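Local atomic coordinates of acetyltransferase, GNAT family (Streptococcus pneumoniae, PDB entry 2ATR), a protein that is of unknown substrate but, as a member of the GNAT family, probably transfers an acetyl group from acetyl-coenzyme A. Residues Ile9-Leu12 against Glu13-Leu16. Residues are numbered along the deposited sequence; the frame is centred on the assembly and turned at random.
Sequences IVKL and EDVL
Two carboxylates, those of Glu13 and Asp14, border the Lys11 side chain, their planes turned about 74° against each other. Above one face of the Glu13 group, but offset outward beyond its two oxygens, stands Lys11 CB, 3.6 Å from OE1. One face of the Asp14 group looks at the carbonyl oxygen of Lys11, with Lys11 CB over that same face and 3.8 Å from OD2. The lysine chain then runs past OE1, and a bend at chi3 brings CE alongside both acids, 3.9 Å from Glu13 OE1 and from Asp14 OD2, with NZ on the Glu13 side. NZ reaches Glu13 OE1 at 3.7 Å, a long salt bridge, while Asp14 OD2, beyond salt-bridge distance of NZ, probably adds a weaker attraction.

This is how a loop enters a helix. In the β1–α1–α2–β2 order of the GNAT fold, the loop after strand 2-7 leads here into helix 12-20. Lys11 O accepts from Asp14 N at 3.2 Å, the donor lying well above the carbonyl plane. Leu12 O is gripped twice: Val15 N donates to it at 2.8 Å, and Leu16 N adds a weak, strongly bent bond. Both acids sit in the first turn, where their negative charge would probably suit the helix dipole.

Leu12 and Val15 are buried, while Val10 and Leu16 stay partly exposed. Leu12 and Leu16 both carry CG anti to the backbone N (chi1 173° and -171°), which brings their CD1 methyls together at 3.5 Å, tighter than ordinary van der Waals contact. Leu12 also reaches Leu34 and Leu38 of helix 33-38. Val10, still in the loop, meets Val15 at about a right angle, CG1 against CG1 at 3.7 Å; beyond this pair lies strand 43-49, where Val10 touches Ile44 and Val15 touches Leu46.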
ATOM      1  N   ILE A   9      -0.732  11.734 -11.497  1.00 48.09           N
ATOM      2  CA  ILE A   9      -2.170  11.855 -11.306  1.00 47.43           C
ATOM      3  C   ILE A   9      -2.837  10.481 -11.446  1.00 46.41           C
ATOM      4  O   ILE A   9      -2.675   9.776 -12.462  1.00 45.73           O
ATOM      5  CB  ILE A   9      -2.809  12.890 -12.264  1.00 48.28           C
ATOM      6  CG1 ILE A   9      -2.138  14.266 -12.138  1.00 49.30           C
ATOM      7  CG2 ILE A   9      -4.328  13.016 -12.001  1.00 48.32           C
ATOM      8  CD1 ILE A   9      -2.296  15.153 -13.440  1.00 52.05           C
ATOM      9  N   VAL A  10      -3.568  10.086 -10.405  1.00 44.92           N
ATOM     10  CA  VAL A  10      -4.345   8.858 -10.461  1.00 44.66           C
ATOM     11  C   VAL A  10      -5.781   9.233 -10.211  1.00 45.01           C
ATOM     12  O   VAL A  10      -6.121   9.768  -9.141  1.00 44.72           O
ATOM     13  CB  VAL A  10      -3.905   7.784  -9.442  1.00 44.39           C
ATOM     14  CG1 VAL A  10      -4.678   6.443  -9.671  1.00 42.60           C
ATOM     15  CG2 VAL A  10      -2.450   7.542  -9.542  1.00 44.29           C
ATOM     16  N   LYS A  11      -6.598   8.966 -11.227  1.00 45.34           N
ATOM     17  CA  LYS A  11      -8.048   9.151 -11.179  1.00 46.06           C
ATOM     18  C   LYS A  11      -8.680   7.847 -10.708  1.00 45.28           C
ATOM     19  O   LYS A  11      -8.229   6.770 -11.070  1.00 44.73           O
ATOM     20  CB  LYS A  11      -8.592   9.554 -12.568  1.00 46.70           C
ATOM     21  CG  LYS A  11      -8.441  11.065 -12.924  1.00 48.76           C
ATOM     22  CD  LYS A  11      -9.042  11.402 -14.332  1.00 53.10           C
ATOM     23  CE  LYS A  11      -8.370  10.586 -15.461  1.00 55.48           C
ATOM     24  NZ  LYS A  11      -9.245  10.336 -16.655  1.00 57.62           N
ATOM     25  N   LEU A  12      -9.722   7.955  -9.887  1.00 45.90           N
ATOM     26  CA  LEU A  12     -10.343   6.789  -9.268  1.00 45.94           C
ATOM     27  C   LEU A  12     -10.889   5.753 -10.282  1.00 46.10           C
ATOM     28  O   LEU A  12     -10.698   4.537 -10.105  1.00 45.80           O
ATOM     29  CB  LEU A  12     -11.409   7.255  -8.270  1.00 46.42           C
ATOM     30  CG  LEU A  12     -12.363   6.279  -7.570  1.00 45.74           C
ATOM     31  CD1 LEU A  12     -11.654   5.120  -6.901  1.00 48.05           C
ATOM     32  CD2 LEU A  12     -13.146   7.062  -6.546  1.00 46.14           C
ATOM     33  N   GLU A  13     -11.510   6.231 -11.362  1.00 46.32           N
ATOM     34  CA  GLU A  13     -12.020   5.342 -12.442  1.00 46.53           C
ATOM     35  C   GLU A  13     -11.015   4.313 -12.892  1.00 45.69           C
ATOM     36  O   GLU A  13     -11.381   3.138 -13.109  1.00 45.35           O
ATOM     37  CB  GLU A  13     -12.448   6.130 -13.680  1.00 47.88           C
ATOM     38  CG  GLU A  13     -13.321   7.345 -13.382  1.00 52.47           C
ATOM     39  CD  GLU A  13     -12.505   8.618 -13.346  1.00 58.72           C
ATOM     40  OE1 GLU A  13     -11.678   8.816 -14.282  1.00 63.53           O
ATOM     41  OE2 GLU A  13     -12.685   9.415 -12.392  1.00 61.14           O
ATOM     42  N   ASP A  14      -9.749   4.731 -13.011  1.00 45.01           N
ATOM     43  CA  ASP A  14      -8.698   3.824 -13.505  1.00 44.30           C
ATOM     44  C   ASP A  14      -8.279   2.779 -12.461  1.00 42.53           C
ATOM     45  O   ASP A  14      -7.675   1.757 -12.803  1.00 43.02           O
ATOM     46  CB  ASP A  14      -7.478   4.611 -14.025  1.00 45.55           C
ATOM     47  CG  ASP A  14      -7.874   5.750 -15.028  1.00 49.72           C
ATOM     48  OD1 ASP A  14      -8.787   5.535 -15.879  1.00 50.91           O
ATOM     49  OD2 ASP A  14      -7.289   6.871 -14.940  1.00 50.82           O
ATOM     50  N   VAL A  15      -8.595   3.015 -11.188  1.00 40.22           N
ATOM     51  CA  VAL A  15      -8.176   2.060 -10.143  1.00 38.03           C
ATOM     52  C   VAL A  15      -9.312   1.459  -9.310  1.00 37.73           C
ATOM     53  O   VAL A  15      -9.067   0.590  -8.479  1.00 35.86           O
ATOM     54  CB  VAL A  15      -7.150   2.667  -9.192  1.00 37.82           C
ATOM     55  CG1 VAL A  15      -5.832   2.948  -9.970  1.00 37.82           C
ATOM     56  CG2 VAL A  15      -7.733   3.930  -8.533  1.00 34.56           C
ATOM     57  N   LEU A  16     -10.534   1.915  -9.547  1.00 37.42           N
ATOM     58  CA  LEU A  16     -11.679   1.487  -8.720  1.00 38.50           C
ATOM     59  C   LEU A  16     -11.866  -0.006  -8.756  1.00 37.05           C
ATOM     60  O   LEU A  16     -12.188  -0.613  -7.735  1.00 37.86           O
ATOM     61  CB  LEU A  16     -12.963   2.202  -9.126  1.00 38.64           C
ATOM     62  CG  LEU A  16     -14.193   2.014  -8.216  1.00 41.39           C
ATOM     63  CD1 LEU A  16     -13.954   2.513  -6.803  1.00 39.40           C
ATOM     64  CD2 LEU A  16     -15.394   2.711  -8.839  1.00 40.51           C
TER